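Local atomic coordinates of DNA repair protein RAD2 (Saccharomyces cerevisiae, PDB entry 4Q0W), a protein that cuts single-stranded DNA as an endonuclease and is essential for the incision step of excision repair of damaged DNA, with magnesium as cofactor. Residues 169-174 / 196-201; 176-181 / 320-325; 192-197 / 315-320. All coordinates share one frame; numbering follows the deposited sequence.

Contact 1 of 3, residues 169-174 / 196-201. With CA (calcium ion), chain E.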
loop_
_atom_site.group_PDB
_atom_site.type_symbol
_atom_site.label_atom_id
_atom_site.label_comp_id
_atom_site.label_asym_id
_atom_site.label_seq_id
_atom_site.Cartn_x
_atom_site.Cartn_y
_atom_site.Cartn_z
ATOM N N PRO A 169 -11.688 -27.036 -25.124
ATOM C CA PRO A 169 -11.850 -28.179 -24.216
ATOM C C PRO A 169 -11.851 -27.692 -22.770
ATOM O O PRO A 169 -12.682 -28.126 -21.965
ATOM C CB PRO A 169 -10.594 -29.013 -24.479
ATOM C CG PRO A 169 -10.210 -28.687 -25.881
ATOM C CD PRO A 169 -10.592 -27.245 -26.092
ATOM N N MET A 170 -10.939 -26.769 -22.462
ATOM C CA MET A 170 -10.843 -26.201 -21.122
ATOM C C MET A 170 -10.786 -24.671 -21.172
ATOM O O MET A 170 -11.800 -24.026 -21.444
ATOM C CB MET A 170 -9.642 -26.793 -20.374
ATOM C CG MET A 170 -9.862 -28.240 -19.929
ATOM S SD MET A 170 -10.954 -28.317 -18.478
ATOM C CE MET A 170 -11.142 -30.099 -18.304
ATOM N N GLU A 171 -9.616 -24.089 -20.899
ATOM C CA GLU A 171 -9.505 -22.630 -20.838
ATOM C C GLU A 171 -9.404 -21.974 -22.220
ATOM O O GLU A 171 -8.646 -22.416 -23.087
ATOM C CB GLU A 171 -8.334 -22.205 -19.953
ATOM C CG GLU A 171 -8.683 -22.228 -18.470
ATOM C CD GLU A 171 -7.459 -22.262 -17.585
ATOM O OE1 GLU A 171 -6.655 -23.205 -17.741
ATOM O OE2 GLU A 171 -7.301 -21.349 -16.742
ATOM N N ALA A 172 -10.180 -20.916 -22.417
ATOM C CA ALA A 172 -10.199 -20.224 -23.704
ATOM C C ALA A 172 -8.835 -19.626 -24.075
ATOM O O ALA A 172 -8.409 -19.732 -25.227
ATOM C CB ALA A 172 -11.279 -19.163 -23.710
ATOM N N GLU A 173 -8.155 -19.014 -23.103
ATOM C CA GLU A 173 -6.865 -18.371 -23.364
ATOM C C GLU A 173 -5.840 -19.374 -23.863
ATOM O O GLU A 173 -5.033 -19.057 -24.735
ATOM C CB GLU A 173 -6.293 -17.686 -22.111
ATOM C CG GLU A 173 -7.292 -16.940 -21.275
ATOM C CD GLU A 173 -7.800 -17.783 -20.132
ATOM O OE1 GLU A 173 -8.899 -18.369 -20.261
ATOM O OE2 GLU A 173 -7.088 -17.869 -19.108
ATOM N N ALA A 174 -5.856 -20.576 -23.291
ATOM C CA ALA A 174 -4.942 -21.623 -23.742
ATOM C C ALA A 174 -5.233 -21.970 -25.195
ATOM O O ALA A 174 -4.322 -22.087 -26.016
ATOM C CB ALA A 174 -5.042 -22.865 -22.855
ATOM N N PHE A 196 0.016 -15.441 -21.927
ATOM C CA PHE A 196 1.468 -15.514 -22.144
ATOM C C PHE A 196 2.012 -16.850 -21.624
ATOM O O PHE A 196 2.829 -17.493 -22.285
ATOM C CB PHE A 196 2.202 -14.370 -21.431
ATOM C CG PHE A 196 1.950 -13.001 -22.038
ATOM C CD1 PHE A 196 2.427 -12.686 -23.302
ATOM C CD2 PHE A 196 1.248 -12.037 -21.334
ATOM C CE1 PHE A 196 2.190 -11.435 -23.859
ATOM C CE2 PHE A 196 1.018 -10.775 -21.875
ATOM C CZ PHE A 196 1.479 -10.480 -23.136
ATOM N N LEU A 197 1.556 -17.253 -20.436
ATOM C CA LEU A 197 2.022 -18.491 -19.801
ATOM C C LEU A 197 1.613 -19.721 -20.602
ATOM O O LEU A 197 2.343 -20.715 -20.633
ATOM C CB LEU A 197 1.548 -18.581 -18.339
ATOM C CG LEU A 197 2.388 -17.753 -17.356
ATOM C CD1 LEU A 197 2.278 -16.249 -17.630
ATOM C CD2 LEU A 197 2.028 -18.050 -15.901
ATOM N N PHE A 198 0.475 -19.635 -21.293
ATOM C CA PHE A 198 0.057 -20.692 -22.212
ATOM C C PHE A 198 0.764 -20.573 -23.563
ATOM O O PHE A 198 0.389 -21.246 -24.523
ATOM C CB PHE A 198 -1.466 -20.665 -22.436
ATOM C CG PHE A 198 -2.273 -21.045 -21.220
ATOM C CD1 PHE A 198 -2.090 -22.277 -20.605
ATOM C CD2 PHE A 198 -3.231 -20.180 -20.705
ATOM C CE1 PHE A 198 -2.851 -22.634 -19.478
ATOM C CE2 PHE A 198 -3.998 -20.529 -19.586
ATOM C CZ PHE A 198 -3.803 -21.756 -18.972
ATOM N N GLY A 199 1.768 -19.706 -23.652
ATOM C CA GLY A 199 2.523 -19.585 -24.885
ATOM C C GLY A 199 1.945 -18.655 -25.945
ATOM O O GLY A 199 2.360 -18.707 -27.107
ATOM N N GLY A 200 0.993 -17.807 -25.561
ATOM C CA GLY A 200 0.444 -16.834 -26.497
ATOM C C GLY A 200 1.487 -15.752 -26.710
ATOM O O GLY A 200 2.135 -15.341 -25.755
ATOM N N THR A 201 1.667 -15.290 -27.946
ATOM C CA THR A 201 2.765 -14.365 -28.215
ATOM C C THR A 201 2.411 -13.005 -28.797
ATOM O O THR A 201 3.280 -12.158 -28.842
ATOM C CB THR A 201 3.828 -14.983 -29.152
ATOM O OG1 THR A 201 3.269 -15.179 -30.460
ATOM C CG2 THR A 201 4.332 -16.320 -28.593
HETATM CA CA CA E . -7.231 -17.772 -16.898
HETATM O O HOH W 1 -1.757 -23.218 -25.260
HETATM O O HOH W 2 -8.089 -16.142 -15.257
HETATM O O HOH W 3 -9.468 -16.983 -16.858
#
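The metal-binding acidic cluster of the XPG/RAD2 nuclease core, in its I-domain, supplies one side of this buried contact, and the phenylalanine that follows the short helix 194-197 supplies the other. Phe198 lies over the first turn of helix 172-181. Ala174 sets its methyl on one face of the ring: CB is 3.7 Å from the ring centroid of Phe198 and only 12° off its normal, a CH-pi contact. Two carboxylates meet the far end of the same ring. Glu171, in the N-cap position of the helix, brings OE1 to 3.4 Å from Phe198 CZ, with carboxylate and ring planes 81° apart. Glu173 OE2 is 4.1 Å from Phe198 CE2, and the same oxygen binds the calcium ion at 2.2 Å. The Glu173 chain, bent at chi2 (96°), turns its carboxylate to the metal, which leaves OE2 at the ring edge. Glu171 and Glu173 probably bind magnesium, as in related nucleases, but of the two only Glu173 holds the calcium ion here. Where the backbones approach, one water donates to Ala174 O at 2.9 Å and to Phe198 O at 3.0 Å. Gly199 is the C-prime residue of a Schellman motif that ends helix 194-197, with Gly200 N reaching Val195 O and Gly199 N bonded to Phe196 O at 2.8 Å. Around it, Asp29 of strand 25-29 touches Glu173, Asp194 shares the calcium ion, Tyr317 of helix 311-318 meets the Phe198 ring, and helix 230-240 packs against Leu197.

Contact 2 of 3, residues 176-181 / 320-325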
loop_
_atom_site.group_PDB
_atom_site.type_symbol
_atom_site.label_atom_id
_atom_site.label_comp_id
_atom_site.label_asym_id
_atom_site.label_seq_id
_atom_site.Cartn_x
_atom_site.Cartn_y
_atom_site.Cartn_z
ATOM N N CYS A 176 -6.679 -20.075 -27.393
ATOM C CA CYS A 176 -6.273 -18.935 -28.234
ATOM C C CYS A 176 -4.786 -19.016 -28.587
ATOM O O CYS A 176 -4.403 -18.850 -29.748
ATOM C CB CYS A 176 -6.576 -17.593 -27.557
ATOM S SG CYS A 176 -8.355 -17.186 -27.409
ATOM N N ALA A 177 -3.952 -19.285 -27.585
ATOM C CA ALA A 177 -2.503 -19.398 -27.809
ATOM C C ALA A 177 -2.195 -20.491 -28.835
ATOM O O ALA A 177 -1.300 -20.343 -29.679
ATOM C CB ALA A 177 -1.777 -19.677 -26.483
ATOM N N GLU A 178 -2.945 -21.584 -28.762
ATOM C CA GLU A 178 -2.769 -22.693 -29.693
ATOM C C GLU A 178 -3.157 -22.277 -31.118
ATOM O O GLU A 178 -2.450 -22.608 -32.076
ATOM C CB GLU A 178 -3.580 -23.915 -29.230
ATOM C CG GLU A 178 -3.563 -25.107 -30.188
ATOM C CD GLU A 178 -2.239 -25.879 -30.196
ATOM O OE1 GLU A 178 -1.313 -25.528 -29.435
ATOM O OE2 GLU A 178 -2.125 -26.846 -30.974
ATOM N N LEU A 179 -4.262 -21.542 -31.256
ATOM C CA LEU A 179 -4.677 -21.058 -32.570
ATOM C C LEU A 179 -3.579 -20.210 -33.207
ATOM O O LEU A 179 -3.293 -20.329 -34.409
ATOM C CB LEU A 179 -5.967 -20.237 -32.473
ATOM C CG LEU A 179 -7.234 -20.943 -32.000
ATOM C CD1 LEU A 179 -8.443 -20.033 -32.231
ATOM C CD2 LEU A 179 -7.421 -22.301 -32.690
ATOM N N LEU A 180 -2.964 -19.347 -32.405
ATOM C CA LEU A 180 -1.898 -18.498 -32.919
ATOM C C LEU A 180 -0.695 -19.357 -33.315
ATOM O O LEU A 180 -0.157 -19.203 -34.411
ATOM C CB LEU A 180 -1.502 -17.429 -31.896
ATOM C CG LEU A 180 -0.403 -16.448 -32.325
ATOM C CD1 LEU A 180 -0.805 -15.637 -33.569
ATOM C CD2 LEU A 180 -0.034 -15.517 -31.177
ATOM N N GLN A 181 -0.296 -20.282 -32.441
ATOM C CA GLN A 181 0.863 -21.142 -32.717
ATOM C C GLN A 181 0.704 -21.931 -34.024
ATOM O O GLN A 181 1.683 -22.193 -34.719
ATOM C CB GLN A 181 1.142 -22.086 -31.539
ATOM N N PRO A 320 -1.578 -27.468 -21.624
ATOM C CA PRO A 320 -3.016 -27.389 -21.360
ATOM C C PRO A 320 -3.797 -28.280 -22.330
ATOM O O PRO A 320 -3.303 -28.670 -23.389
ATOM C CB PRO A 320 -3.337 -25.918 -21.639
ATOM C CG PRO A 320 -2.342 -25.532 -22.715
ATOM C CD PRO A 320 -1.076 -26.281 -22.343
ATOM N N GLU A 321 -5.019 -28.604 -21.955
ATOM C CA GLU A 321 -5.875 -29.395 -22.812
ATOM C C GLU A 321 -6.446 -28.446 -23.862
ATOM O O GLU A 321 -7.301 -27.622 -23.543
ATOM C CB GLU A 321 -6.991 -29.981 -21.955
ATOM C CG GLU A 321 -7.698 -31.194 -22.511
ATOM C CD GLU A 321 -8.751 -31.711 -21.544
ATOM O OE1 GLU A 321 -8.437 -31.822 -20.331
ATOM O OE2 GLU A 321 -9.888 -31.984 -21.991
ATOM N N VAL A 322 -5.946 -28.533 -25.093
ATOM C CA VAL A 322 -6.442 -27.697 -26.192
ATOM C C VAL A 322 -6.753 -28.564 -27.413
ATOM O O VAL A 322 -6.277 -29.694 -27.514
ATOM C CB VAL A 322 -5.425 -26.586 -26.609
ATOM C CG1 VAL A 322 -5.197 -25.585 -25.476
ATOM C CG2 VAL A 322 -4.098 -27.199 -27.067
ATOM N N ASP A 323 -7.556 -28.032 -28.332
ATOM C CA ASP A 323 -7.800 -28.686 -29.612
ATOM C C ASP A 323 -6.664 -28.354 -30.586
ATOM O O ASP A 323 -6.345 -27.177 -30.797
ATOM C CB ASP A 323 -9.146 -28.224 -30.177
ATOM C CG ASP A 323 -9.500 -28.907 -31.487
ATOM O OD1 ASP A 323 -8.600 -29.502 -32.121
ATOM O OD2 ASP A 323 -10.679 -28.834 -31.884
ATOM N N HIS A 324 -6.051 -29.384 -31.168
ATOM C CA HIS A 324 -4.870 -29.200 -32.017
ATOM C C HIS A 324 -5.195 -29.189 -33.513
ATOM O O HIS A 324 -4.292 -29.117 -34.353
ATOM C CB HIS A 324 -3.835 -30.287 -31.723
ATOM C CG HIS A 324 -3.374 -30.304 -30.302
ATOM N ND1 HIS A 324 -2.282 -29.586 -29.865
ATOM C CD2 HIS A 324 -3.867 -30.940 -29.212
ATOM C CE1 HIS A 324 -2.119 -29.783 -28.569
ATOM N NE2 HIS A 324 -3.067 -30.601 -28.148
ATOM N N ASP A 325 -6.484 -29.261 -33.831
ATOM C CA ASP A 325 -6.978 -29.235 -35.215
ATOM C C ASP A 325 -6.362 -28.086 -36.026
ATOM O O ASP A 325 -6.328 -26.938 -35.577
ATOM C CB ASP A 325 -8.507 -29.128 -35.186
ATOM C CG ASP A 325 -9.141 -29.151 -36.572
ATOM O OD1 ASP A 325 -8.427 -29.273 -37.588
ATOM O OD2 ASP A 325 -10.380 -29.057 -36.635
#
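A surface contact between helix and loop joins helix 172-181 of the I-domain to the irregular segment that follows helix 311-318, and within that loop an Asx turn shapes the chain at Asp323. Glu178 carries the helix side. Its CG stands anti to the backbone N (chi1 175°), and the bend at chi2 then swings the carboxylate along the loop toward His324. The aliphatic part of the side chain is used as well as its carboxylate: Glu178 CG rests 3.8 Å from Val322 CG2 and 3.5 Å from the backbone oxygen Asp323 O. At the end of the side chain, His324 ND1 donates a weak hydrogen bond to Glu178 OE2, 3.0 Å long, with an N-H...O angle of only 125°. The carboxylate and imidazole planes are nearly perpendicular, the two side chains cross at about a right angle, and OE2 meets the ring obliquely. Val322 CG2, which packs on Glu178, also sits 3.5 Å above one face of the His324 imidazole, offset toward the rim. The methyl thus touches both members of the polar pair. Nearer the start of the helix, Val322 packs on Ala174, and Gln175 accepts a hydrogen bond from the backbone N of Asp323 through its side-chain oxygen, so the helix meets the loop at several residues along one side. The Asx turn itself is closed by Asp325 N, which donates to Asp323 OD1 at 2.7 Å from the anti side of the carboxylate, 33° out of its plane.

Contact 3 of 3, residues 192-197 / 315-320. With CA (calcium ion), chain E; nucleotides of chain C.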
loop_
_atom_site.group_PDB
_atom_site.type_symbol
_atom_site.label_atom_id
_atom_site.label_comp_id
_atom_site.label_asym_id
_atom_site.label_seq_id
_atom_site.Cartn_x
_atom_site.Cartn_y
_atom_site.Cartn_z
ATOM N N ASP A 192 -6.450 -11.116 -20.331
ATOM C CA ASP A 192 -6.034 -12.038 -19.277
ATOM C C ASP A 192 -4.573 -12.455 -19.455
ATOM O O ASP A 192 -4.233 -13.141 -20.418
ATOM C CB ASP A 192 -6.942 -13.272 -19.254
ATOM C CG ASP A 192 -6.758 -14.109 -17.980
ATOM O OD1 ASP A 192 -5.609 -14.455 -17.650
ATOM O OD2 ASP A 192 -7.757 -14.400 -17.292
ATOM N N SER A 193 -3.725 -12.057 -18.513
ATOM C CA SER A 193 -2.284 -12.327 -18.603
ATOM C C SER A 193 -1.896 -13.805 -18.681
ATOM O O SER A 193 -0.772 -14.118 -19.070
ATOM C CB SER A 193 -1.529 -11.659 -17.450
ATOM O OG SER A 193 -2.063 -12.039 -16.185
ATOM N N ASP A 194 -2.805 -14.715 -18.330
ATOM C CA ASP A 194 -2.503 -16.151 -18.450
ATOM C C ASP A 194 -2.102 -16.563 -19.858
ATOM O O ASP A 194 -1.388 -17.556 -20.040
ATOM C CB ASP A 194 -3.709 -16.991 -18.034
ATOM C CG ASP A 194 -3.826 -17.114 -16.551
ATOM O OD1 ASP A 194 -2.775 -17.102 -15.876
ATOM O OD2 ASP A 194 -4.960 -17.211 -16.052
ATOM N N VAL A 195 -2.580 -15.819 -20.857
ATOM C CA VAL A 195 -2.315 -16.167 -22.257
ATOM C C VAL A 195 -0.808 -16.268 -22.574
ATOM O O VAL A 195 -0.396 -17.101 -23.389
ATOM C CB VAL A 195 -3.024 -15.172 -23.236
ATOM C CG1 VAL A 195 -2.456 -13.758 -23.079
ATOM C CG2 VAL A 195 -2.898 -15.639 -24.661
ATOM N N PHE A 196 0.016 -15.441 -21.927
ATOM C CA PHE A 196 1.468 -15.514 -22.144
ATOM C C PHE A 196 2.012 -16.850 -21.624
ATOM O O PHE A 196 2.829 -17.493 -22.285
ATOM C CB PHE A 196 2.202 -14.370 -21.431
ATOM C CG PHE A 196 1.950 -13.001 -22.038
ATOM C CD1 PHE A 196 2.427 -12.686 -23.302
ATOM C CD2 PHE A 196 1.248 -12.037 -21.334
ATOM C CE1 PHE A 196 2.190 -11.435 -23.859
ATOM C CE2 PHE A 196 1.018 -10.775 -21.875
ATOM C CZ PHE A 196 1.479 -10.480 -23.136
ATOM N N LEU A 197 1.556 -17.253 -20.436
ATOM C CA LEU A 197 2.022 -18.491 -19.801
ATOM C C LEU A 197 1.613 -19.721 -20.602
ATOM O O LEU A 197 2.343 -20.715 -20.633
ATOM C CB LEU A 197 1.548 -18.581 -18.339
ATOM C CG LEU A 197 2.388 -17.753 -17.356
ATOM C CD1 LEU A 197 2.278 -16.249 -17.630
ATOM C CD2 LEU A 197 2.028 -18.050 -15.901
ATOM N N ASP A 315 3.296 -28.077 -15.806
ATOM C CA ASP A 315 2.615 -28.899 -16.794
ATOM C C ASP A 315 1.285 -28.286 -17.241
ATOM O O ASP A 315 0.913 -28.394 -18.410
ATOM C CB ASP A 315 2.384 -30.304 -16.258
ATOM C CG ASP A 315 1.672 -31.196 -17.263
ATOM O OD1 ASP A 315 2.320 -31.636 -18.237
ATOM O OD2 ASP A 315 0.464 -31.454 -17.087
ATOM N N ALA A 316 0.565 -27.653 -16.314
ATOM C CA ALA A 316 -0.757 -27.099 -16.629
ATOM C C ALA A 316 -0.641 -25.938 -17.616
ATOM O O ALA A 316 -1.509 -25.742 -18.476
ATOM C CB ALA A 316 -1.473 -26.646 -15.356
ATOM N N TYR A 317 0.428 -25.159 -17.480
ATOM C CA TYR A 317 0.687 -24.076 -18.422
ATOM C C TYR A 317 1.333 -24.554 -19.720
ATOM O O TYR A 317 1.022 -24.039 -20.798
ATOM C CB TYR A 317 1.571 -23.013 -17.775
ATOM C CG TYR A 317 0.845 -22.102 -16.806
ATOM C CD1 TYR A 317 -0.243 -21.326 -17.221
ATOM C CD2 TYR A 317 1.257 -21.994 -15.483
ATOM C CE1 TYR A 317 -0.906 -20.477 -16.327
ATOM C CE2 TYR A 317 0.608 -21.146 -14.587
ATOM C CZ TYR A 317 -0.469 -20.392 -15.016
ATOM O OH TYR A 317 -1.108 -19.551 -14.132
ATOM N N MET A 318 2.246 -25.520 -19.619
ATOM C CA MET A 318 2.970 -26.020 -20.799
ATOM C C MET A 318 2.168 -27.004 -21.647
ATOM O O MET A 318 2.361 -27.079 -22.860
ATOM C CB MET A 318 4.297 -26.673 -20.396
ATOM C CG MET A 318 5.327 -25.683 -19.912
ATOM S SD MET A 318 5.665 -24.435 -21.159
ATOM C CE MET A 318 6.262 -25.450 -22.517
ATOM N N ARG A 319 1.270 -27.752 -21.013
ATOM C CA ARG A 319 0.486 -28.753 -21.728
ATOM C C ARG A 319 -0.988 -28.650 -21.407
ATOM O O ARG A 319 -1.602 -29.629 -20.995
ATOM C CB ARG A 319 0.978 -30.171 -21.396
ATOM C CG ARG A 319 2.371 -30.478 -21.928
ATOM C CD ARG A 319 2.888 -31.829 -21.439
ATOM N NE ARG A 319 2.039 -32.936 -21.859
ATOM C CZ ARG A 319 1.254 -33.635 -21.044
ATOM N NH1 ARG A 319 1.212 -33.353 -19.754
ATOM N NH2 ARG A 319 0.510 -34.628 -21.519
ATOM N N PRO A 320 -1.578 -27.468 -21.624
ATOM C CA PRO A 320 -3.016 -27.389 -21.360
ATOM C C PRO A 320 -3.797 -28.280 -22.330
ATOM O O PRO A 320 -3.303 -28.670 -23.389
ATOM C CB PRO A 320 -3.337 -25.918 -21.639
ATOM C CG PRO A 320 -2.342 -25.532 -22.715
ATOM C CD PRO A 320 -1.076 -26.281 -22.343
HETATM CA CA CA E . -7.231 -17.772 -16.898
ATOM P P DA C 5 -5.766 -10.223 -15.116
ATOM O OP1 DA C 5 -4.783 -10.493 -16.210
ATOM O OP2 DA C 5 -5.489 -10.695 -13.729
ATOM O "O5'" DA C 5 -6.083 -8.650 -15.000
ATOM C "C5'" DA C 5 -6.592 -7.954 -16.158
ATOM C "C4'" DA C 5 -6.737 -6.470 -15.887
ATOM O "O4'" DA C 5 -7.867 -6.247 -15.007
ATOM C "C3'" DA C 5 -5.536 -5.795 -15.226
ATOM O "O3'" DA C 5 -5.303 -4.569 -15.912
ATOM C "C2'" DA C 5 -5.982 -5.586 -13.770
ATOM C "C1'" DA C 5 -7.494 -5.421 -13.920
ATOM N N9 DA C 5 -8.328 -5.871 -12.802
ATOM C C8 DA C 5 -8.280 -7.083 -12.155
ATOM N N7 DA C 5 -9.183 -7.207 -11.206
ATOM C C5 DA C 5 -9.881 -6.000 -11.241
ATOM C C6 DA C 5 -10.962 -5.499 -10.480
ATOM N N6 DA C 5 -11.555 -6.197 -9.500
ATOM N N1 DA C 5 -11.413 -4.255 -10.774
ATOM C C2 DA C 5 -10.824 -3.566 -11.759
ATOM N N3 DA C 5 -9.800 -3.930 -12.537
ATOM C C4 DA C 5 -9.369 -5.168 -12.222
ATOM P P DG C 4 -11.218 -14.053 -13.071
ATOM O OP1 DG C 4 -10.598 -15.369 -13.380
ATOM O OP2 DG C 4 -11.443 -13.648 -11.656
ATOM O "O5'" DG C 4 -10.372 -12.893 -13.771
ATOM C "C5'" DG C 4 -10.137 -12.917 -15.162
ATOM C "C4'" DG C 4 -9.397 -11.642 -15.519
ATOM O "O4'" DG C 4 -10.234 -10.482 -15.254
ATOM C "C3'" DG C 4 -8.103 -11.409 -14.735
ATOM O "O3'" DG C 4 -7.156 -10.854 -15.648
ATOM C "C2'" DG C 4 -8.502 -10.433 -13.619
ATOM C "C1'" DG C 4 -9.611 -9.624 -14.293
ATOM N N9 DG C 4 -10.697 -9.205 -13.411
ATOM C C8 DG C 4 -11.252 -9.894 -12.352
ATOM N N7 DG C 4 -12.237 -9.255 -11.775
ATOM C C5 DG C 4 -12.350 -8.074 -12.490
ATOM C C6 DG C 4 -13.246 -6.994 -12.321
ATOM O O6 DG C 4 -14.143 -6.873 -11.475
ATOM N N1 DG C 4 -13.011 -5.989 -13.262
ATOM C C2 DG C 4 -12.034 -6.038 -14.249
ATOM N N2 DG C 4 -11.944 -4.980 -15.086
ATOM N N3 DG C 4 -11.191 -7.057 -14.417
ATOM C C4 DG C 4 -11.412 -8.034 -13.505
HETATM O O HOH W 2 -8.089 -16.142 -15.257
HETATM O O HOH W 3 -9.468 -16.983 -16.858
#
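The backbones come closest where Leu197, in the weakly bonded helix 194-197, faces Tyr317 near the end of helix 311-318, their CA atoms 5.9 Å apart. Leu197 lies alongside the tyrosine and touches one ring face at two places: CB is 3.5 Å from Tyr317 CD1, and CD2 makes a CH-pi contact 3.7 Å from the ring centroid. At the ring edge, Tyr317 OH approaches Asp194 OD1 at 3.4 Å, a weak bond at most, and hydrogen-bonds to Ser242. A leucine in place of Tyr317 would probably leave Ser242 without this hydroxyl partner and open a gap beside Leu197. The other oxygen of Asp194, OD2, binds calcium at 2.5 Å and is hydrogen-bonded to Gly1 N. Asp192 CG lies anti to the backbone N (chi1 -167°), which brings the anti lone pair of OD1 round to cap Asp194 N at 2.9 Å; Asp192 OD2 accepts from one calcium-bound water and lies 2.7 Å from the oxygen of the other. Ser193 N donates an almost straight hydrogen bond (177°) to OP1 of DA5 of chain C, at 3.0 Å. Such paired aspartates, probable ligands of the second magnesium, are consistent with the two-metal active site of XPG/RAD2 nucleases.

How the contacts relate
Contacts 1 and 3 are buried and lie side by side, sharing Phe196 and Leu197 of helix 194-197. Each sets an aromatic ring among aliphatic groups and metal-site carboxylates, but contact 3 also reaches the DNA backbone, whereas contact 1 stays about 7 Å from the nucleic acid at its nearest atom. Contact 2 is peripheral: it uses the later turns of the helix that opens in contact 1, and its acid meets a histidine instead of a metal, with no aromatic ring in the core to cover. Pro320 ends the 315-320 segment and begins the 320-325 segment, so the chain passes from the metal-site side toward the surface.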